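Local coordinates for protein Lic11098 (Leptospira interrogans serogroup Icterohaemorrhagiae serovar copenhageni, PDB 4U08) that is of unknown function but, as a leucine-rich repeat protein of a pathogen, is regarded as a virulence factor and probably acts by binding partner molecules, at residues L119-A125 with Y141-F147; L127-E132 with L151-L157. One frame throughout, in Å; residues are numbered along the deposited sequence.

Interaction 1. Residues L119-A125 with Y141-F147; sequences LAHNQLA and YLGHNQF
The carbonyl oxygen of Leu119 is gripped from opposite faces of its plane by two asparagine amides. Asn145 ND2 reaches Leu119 O across the contact at 2.9 Å, almost straight at 171° and in the plane of its own amide, while Asn122 ND2 comes from the same turn and also bonds Leu96 O in the preceding one. Asn145 uses ND2 a second time, on Leu142 O at 3.0 Å, so one NH2 group spans both turns. Its OD1 takes the backbone N-H of Leu124, and the amide is thereby fixed in its rotation by three bonds. Turned beside its own backbone N (chi1 -88°), the Asn145 side chain points into the bend of 119-125, between Leu119 O and Leu124 N. Backbone bonds flank it: Leu119 N to Tyr141 O at 2.8 Å, His121 N to Gly143 O, and Gln146 N to Leu124 O.

At the outer end His121 and His144 lie side by side in an offset stack, centroids 4.0 Å apart and planes at 18°. CB of His144 sits directly over the His121 ring centre, and the stack continues to the zinc-binding His167. On the inner side Leu119 CD1 meets Leu142 CD2 at 3.9 Å, and one face of the Phe147 ring carries the Leu124 carbonyl oxygen near its rim. Asn168 bonds Leu142 O through ND2 and Phe147 N through OD1, repeating the pattern one turn on. A row of equivalent asparagines, one a turn, tying the bends after successive short parallel strands, is characteristic of the leucine-rich repeat solenoid.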
loop_
_atom_site.group_PDB
_atom_site.type_symbol
_atom_site.label_atom_id
_atom_site.label_comp_id
_atom_site.label_asym_id
_atom_site.label_seq_id
_atom_site.Cartn_x
_atom_site.Cartn_y
_atom_site.Cartn_z
ATOM N N LEU A 119 -12.668 11.367 1.248
ATOM C CA LEU A 119 -12.875 12.070 2.524
ATOM C C LEU A 119 -11.604 12.050 3.363
ATOM O O LEU A 119 -11.656 12.270 4.577
ATOM C CB LEU A 119 -14.069 11.438 3.295
ATOM C CG LEU A 119 -15.455 11.620 2.684
ATOM C CD1 LEU A 119 -16.474 10.656 3.332
ATOM C CD2 LEU A 119 -15.917 13.057 2.794
ATOM N N ALA A 120 -10.433 11.803 2.719
ATOM C CA ALA A 120 -9.175 11.749 3.456
ATOM C C ALA A 120 -8.807 13.120 4.047
ATOM O O ALA A 120 -9.273 14.125 3.545
ATOM C CB ALA A 120 -8.056 11.207 2.564
ATOM N N HIS A 121 -8.047 13.150 5.143
ATOM C CA HIS A 121 -7.587 14.373 5.822
ATOM C C HIS A 121 -8.745 15.263 6.298
ATOM O O HIS A 121 -8.815 16.442 5.979
ATOM C CB HIS A 121 -6.554 15.153 4.969
ATOM C CG HIS A 121 -5.288 14.397 4.736
ATOM N ND1 HIS A 121 -4.130 14.686 5.442
ATOM C CD2 HIS A 121 -5.055 13.330 3.942
ATOM C CE1 HIS A 121 -3.221 13.823 5.023
ATOM N NE2 HIS A 121 -3.729 12.986 4.119
ATOM N N ASN A 122 -9.660 14.675 7.068
ATOM C CA ASN A 122 -10.762 15.401 7.691
ATOM C C ASN A 122 -10.758 15.052 9.173
ATOM O O ASN A 122 -9.737 14.567 9.682
ATOM C CB ASN A 122 -12.091 15.103 6.989
ATOM C CG ASN A 122 -12.273 15.932 5.766
ATOM O OD1 ASN A 122 -12.675 17.085 5.848
ATOM N ND2 ASN A 122 -11.929 15.393 4.611
ATOM N N GLN A 123 -11.869 15.300 9.884
ATOM C CA GLN A 123 -11.930 14.975 11.310
ATOM C C GLN A 123 -13.172 14.096 11.594
ATOM O O GLN A 123 -13.899 14.289 12.571
ATOM C CB GLN A 123 -11.809 16.264 12.172
ATOM C CG GLN A 123 -10.330 16.697 12.326
ATOM C CD GLN A 123 -10.034 18.168 12.552
ATOM O OE1 GLN A 123 -9.362 18.820 11.734
ATOM N NE2 GLN A 123 -10.378 18.680 13.731
ATOM N N LEU A 124 -13.392 13.105 10.704
ATOM C CA LEU A 124 -14.509 12.158 10.778
ATOM C C LEU A 124 -14.237 11.029 11.748
ATOM O O LEU A 124 -13.149 10.465 11.754
ATOM C CB LEU A 124 -14.829 11.576 9.397
ATOM C CG LEU A 124 -15.267 12.561 8.321
ATOM C CD1 LEU A 124 -15.283 11.893 6.951
ATOM C CD2 LEU A 124 -16.640 13.129 8.625
ATOM N N ALA A 125 -15.229 10.700 12.587
ATOM C CA ALA A 125 -15.134 9.589 13.536
ATOM C C ALA A 125 -16.206 8.535 13.216
ATOM O O ALA A 125 -16.135 7.404 13.690
ATOM C CB ALA A 125 -15.299 10.103 14.964
ATOM N N TYR A 141 -11.909 6.795 0.066
ATOM C CA TYR A 141 -10.723 7.177 0.828
ATOM C C TYR A 141 -11.129 7.828 2.133
ATOM O O TYR A 141 -11.776 8.878 2.121
ATOM C CB TYR A 141 -9.842 8.144 0.007
ATOM C CG TYR A 141 -9.317 7.528 -1.270
ATOM C CD1 TYR A 141 -8.529 6.379 -1.243
ATOM C CD2 TYR A 141 -9.577 8.111 -2.505
ATOM C CE1 TYR A 141 -8.029 5.817 -2.415
ATOM C CE2 TYR A 141 -9.048 7.579 -3.683
ATOM C CZ TYR A 141 -8.276 6.429 -3.630
ATOM O OH TYR A 141 -7.762 5.877 -4.775
ATOM N N LEU A 142 -10.757 7.212 3.248
ATOM C CA LEU A 142 -11.078 7.692 4.609
ATOM C C LEU A 142 -9.825 7.854 5.462
ATOM O O LEU A 142 -9.912 8.010 6.683
ATOM C CB LEU A 142 -12.071 6.730 5.298
ATOM C CG LEU A 142 -13.437 6.587 4.653
ATOM C CD1 LEU A 142 -14.105 5.284 5.086
ATOM C CD2 LEU A 142 -14.301 7.805 4.927
ATOM N N GLY A 143 -8.664 7.806 4.814
ATOM C CA GLY A 143 -7.392 7.947 5.504
ATOM C C GLY A 143 -7.241 9.273 6.244
ATOM O O GLY A 143 -7.881 10.256 5.870
ATOM N N HIS A 144 -6.415 9.312 7.292
ATOM C CA HIS A 144 -6.138 10.548 8.054
ATOM C C HIS A 144 -7.404 11.194 8.619
ATOM O O HIS A 144 -7.690 12.360 8.370
ATOM C CB HIS A 144 -5.296 11.567 7.239
ATOM C CG HIS A 144 -3.929 11.065 6.885
ATOM N ND1 HIS A 144 -3.738 10.317 5.740
ATOM C CD2 HIS A 144 -2.743 11.194 7.524
ATOM C CE1 HIS A 144 -2.457 10.004 5.720
ATOM N NE2 HIS A 144 -1.819 10.495 6.773
ATOM N N ASN A 145 -8.193 10.405 9.340
ATOM C CA ASN A 145 -9.400 10.872 10.016
ATOM C C ASN A 145 -9.287 10.462 11.479
ATOM O O ASN A 145 -8.163 10.263 11.977
ATOM C CB ASN A 145 -10.663 10.338 9.320
ATOM C CG ASN A 145 -11.119 11.227 8.216
ATOM O OD1 ASN A 145 -11.611 12.314 8.469
ATOM N ND2 ASN A 145 -10.921 10.818 6.965
ATOM N N GLN A 146 -10.424 10.306 12.172
ATOM C CA GLN A 146 -10.422 9.950 13.586
ATOM C C GLN A 146 -11.290 8.717 13.870
ATOM O O GLN A 146 -11.947 8.650 14.915
ATOM C CB GLN A 146 -10.873 11.157 14.446
ATOM C CG GLN A 146 -9.842 12.280 14.511
ATOM C CD GLN A 146 -10.462 13.652 14.635
ATOM O OE1 GLN A 146 -11.679 13.848 14.502
ATOM N NE2 GLN A 146 -9.623 14.647 14.877
ATOM N N PHE A 147 -11.267 7.729 12.961
ATOM C CA PHE A 147 -12.005 6.486 13.152
ATOM C C PHE A 147 -11.293 5.556 14.133
ATOM O O PHE A 147 -10.181 5.087 13.858
ATOM C CB PHE A 147 -12.238 5.766 11.809
ATOM C CG PHE A 147 -13.182 6.454 10.860
ATOM C CD1 PHE A 147 -14.565 6.298 10.984
ATOM C CD2 PHE A 147 -12.694 7.238 9.820
ATOM C CE1 PHE A 147 -15.442 6.916 10.079
ATOM C CE2 PHE A 147 -13.565 7.870 8.929
ATOM C CZ PHE A 147 -14.937 7.711 9.065
#

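Interaction 2. Residues L127-E132 with L151-L157; sequences LPEDIE and LKEIGQL
Leu151 and Leu127 cross at about a right angle where two neighbouring coils of the leucine-rich repeat solenoid pack on its convex side, just ahead of the 3-10 segments that start at Glu129 and Lys152. The CG of Leu151 stands between its backbone N and carbonyl carbon (chi1 80°), and this rotation sends its two methyls to different parts of the preceding coil. Leu151 CD2 lies 3.9 Å from both Leu127 CB and Leu127 CD1. Leu151 CD1 instead lies 3.4 Å from Leu127 O and close to Pro128 O, with Ile131 CG2 beyond it. Further inward, Leu127 CD1 and Ile154 CD1 are 4.4 Å apart, and both Ile154 and Leu157 turn to Leu140 of strand 139-141.

Toward the surface the partners are acidic and amide side chains. Glu129 is extended and Glu153 bends at chi2; they meet at a slant, CG of Glu129 resting 3.9 Å from the carboxylate carbon CD of Glu153, with the carboxylate planes 31° apart. Their oxygens are like-charged neighbours, Glu129 OE2 to Glu153 OE1 measuring 4.3 Å. Lys152 NZ forms a salt bridge to Glu153 OE1 from the syn side, though somewhat out of the carboxylate plane, which would be expected to ease that repulsion. Glu132 and Gln156 run side by side, pointing the same way and touching at their CB atoms, while carboxylate and amide are inclined at 61°.

No hydrogen bond passes directly between 127-132 and 151-157. A bridge is supplied by Gln135, whose NE2 bonds both Glu132 O and Gln156 O. Leu157 CD2 approaches Ile131 O at 3.3 Å.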
loop_
_atom_site.group_PDB
_atom_site.type_symbol
_atom_site.label_atom_id
_atom_site.label_comp_id
_atom_site.label_asym_id
_atom_site.label_seq_id
_atom_site.Cartn_x
_atom_site.Cartn_y
_atom_site.Cartn_z
ATOM N N LEU A 127 -19.548 7.465 10.044
ATOM C CA LEU A 127 -20.227 7.659 8.774
ATOM C C LEU A 127 -21.702 7.329 8.993
ATOM O O LEU A 127 -21.989 6.432 9.790
ATOM C CB LEU A 127 -19.651 6.738 7.672
ATOM C CG LEU A 127 -18.214 7.031 7.206
ATOM C CD1 LEU A 127 -17.773 5.997 6.198
ATOM C CD2 LEU A 127 -18.109 8.411 6.584
ATOM N N PRO A 128 -22.657 7.945 8.254
ATOM C CA PRO A 128 -24.056 7.513 8.408
ATOM C C PRO A 128 -24.192 6.095 7.835
ATOM O O PRO A 128 -23.439 5.716 6.921
ATOM C CB PRO A 128 -24.846 8.539 7.572
ATOM C CG PRO A 128 -23.854 9.026 6.530
ATOM C CD PRO A 128 -22.514 9.004 7.228
ATOM N N GLU A 129 -25.136 5.318 8.360
ATOM C CA GLU A 129 -25.382 3.957 7.888
ATOM C C GLU A 129 -25.830 3.978 6.420
ATOM O O GLU A 129 -25.607 2.999 5.721
ATOM C CB GLU A 129 -26.427 3.258 8.771
ATOM C CG GLU A 129 -25.901 2.852 10.141
ATOM C CD GLU A 129 -26.940 2.294 11.102
ATOM O OE1 GLU A 129 -26.852 2.601 12.311
ATOM O OE2 GLU A 129 -27.838 1.546 10.657
ATOM N N ASP A 130 -26.417 5.112 5.964
ATOM C CA ASP A 130 -26.909 5.396 4.593
ATOM C C ASP A 130 -25.820 5.239 3.509
ATOM O O ASP A 130 -26.125 5.183 2.323
ATOM C CB ASP A 130 -27.471 6.816 4.537
ATOM C CG ASP A 130 -28.546 7.030 5.585
ATOM O OD1 ASP A 130 -28.186 7.186 6.793
ATOM O OD2 ASP A 130 -29.743 6.943 5.227
ATOM N N ILE A 131 -24.558 5.115 3.940
ATOM C CA ILE A 131 -23.402 4.883 3.076
ATOM C C ILE A 131 -23.563 3.551 2.337
ATOM O O ILE A 131 -23.102 3.441 1.210
ATOM C CB ILE A 131 -22.093 5.017 3.906
ATOM C CG1 ILE A 131 -20.959 5.591 3.063
ATOM C CG2 ILE A 131 -21.677 3.736 4.643
ATOM C CD1 ILE A 131 -20.875 7.096 3.187
ATOM N N GLU A 132 -24.317 2.596 2.928
ATOM C CA GLU A 132 -24.605 1.279 2.356
ATOM C C GLU A 132 -25.406 1.349 1.053
ATOM O O GLU A 132 -25.431 0.370 0.329
ATOM C CB GLU A 132 -25.296 0.353 3.386
ATOM C CG GLU A 132 -26.761 0.681 3.676
ATOM C CD GLU A 132 -27.447 -0.154 4.745
ATOM O OE1 GLU A 132 -27.029 -1.313 4.974
ATOM O OE2 GLU A 132 -28.426 0.352 5.342
ATOM N N LEU A 151 -17.713 1.360 10.802
ATOM C CA LEU A 151 -19.062 0.775 10.779
ATOM C C LEU A 151 -19.128 -0.459 9.890
ATOM O O LEU A 151 -18.473 -0.485 8.846
ATOM C CB LEU A 151 -20.128 1.841 10.414
ATOM C CG LEU A 151 -20.360 2.265 8.959
ATOM C CD1 LEU A 151 -21.581 3.191 8.868
ATOM C CD2 LEU A 151 -19.140 2.983 8.353
ATOM N N LYS A 152 -19.882 -1.492 10.312
ATOM C CA LYS A 152 -19.952 -2.748 9.553
ATOM C C LYS A 152 -20.629 -2.582 8.191
ATOM O O LYS A 152 -20.397 -3.421 7.323
ATOM C CB LYS A 152 -20.580 -3.891 10.382
ATOM C CG LYS A 152 -22.029 -3.645 10.743
ATOM C CD LYS A 152 -22.561 -4.761 11.637
ATOM C CE LYS A 152 -23.914 -4.455 12.199
ATOM N NZ LYS A 152 -24.830 -3.935 11.159
ATOM N N GLU A 153 -21.402 -1.490 7.995
ATOM C CA GLU A 153 -22.130 -1.133 6.763
ATOM C C GLU A 153 -21.178 -0.950 5.590
ATOM O O GLU A 153 -21.620 -0.969 4.439
ATOM C CB GLU A 153 -22.945 0.172 6.937
ATOM C CG GLU A 153 -24.227 0.043 7.769
ATOM C CD GLU A 153 -24.107 -0.526 9.178
ATOM O OE1 GLU A 153 -24.943 -1.387 9.531
ATOM O OE2 GLU A 153 -23.132 -0.192 9.891
ATOM N N ILE A 154 -19.887 -0.731 5.886
ATOM C CA ILE A 154 -18.828 -0.605 4.882
ATOM C C ILE A 154 -18.746 -1.890 4.031
ATOM O O ILE A 154 -18.532 -1.809 2.817
ATOM C CB ILE A 154 -17.467 -0.225 5.550
ATOM C CG1 ILE A 154 -16.577 0.514 4.579
ATOM C CG2 ILE A 154 -16.734 -1.414 6.224
ATOM C CD1 ILE A 154 -16.557 1.966 4.891
ATOM N N GLY A 155 -18.935 -3.035 4.681
ATOM C CA GLY A 155 -18.901 -4.343 4.043
ATOM C C GLY A 155 -20.013 -4.554 3.033
ATOM O O GLY A 155 -19.930 -5.477 2.220
ATOM N N GLN A 156 -21.033 -3.672 3.036
ATOM C CA GLN A 156 -22.187 -3.760 2.116
ATOM C C GLN A 156 -21.894 -3.187 0.724
ATOM O O GLN A 156 -22.700 -3.381 -0.187
ATOM C CB GLN A 156 -23.433 -3.045 2.721
ATOM C CG GLN A 156 -23.978 -3.663 4.023
ATOM C CD GLN A 156 -24.996 -4.783 3.839
ATOM O OE1 GLN A 156 -25.869 -4.994 4.689
ATOM N NE2 GLN A 156 -24.907 -5.560 2.770
ATOM N N LEU A 157 -20.795 -2.431 0.565
ATOM C CA LEU A 157 -20.421 -1.777 -0.697
ATOM C C LEU A 157 -19.908 -2.827 -1.698
ATOM O O LEU A 157 -18.707 -3.021 -1.846
ATOM C CB LEU A 157 -19.427 -0.642 -0.450
ATOM C CG LEU A 157 -19.884 0.453 0.538
ATOM C CD1 LEU A 157 -18.721 1.287 1.011
ATOM C CD2 LEU A 157 -20.950 1.332 -0.065
#

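Interactions 1 and 2 join the same two consecutive coils at different points of their circuit, their centres 15 Å apart. The segments alternate along the chain, so each coil contributes first to interaction 1 and then to interaction 2. Between them the apolar interior is continuous: Phe147 CZ packs on Leu127 CG at 3.8 Å, and Leu142 CD1 lies 3.9 Å from Leu127 CD1 and 4.1 Å from Ile154 CD1. Hydrogen bonds cross interaction 1, whereas none crosses interaction 2, which relies on side-chain packing. The His144 side chain is about 6 Å from a bound zinc ion; the calcium ion is about 10 Å from the side chain of Tyr141 and about 14 Å from that of Leu157.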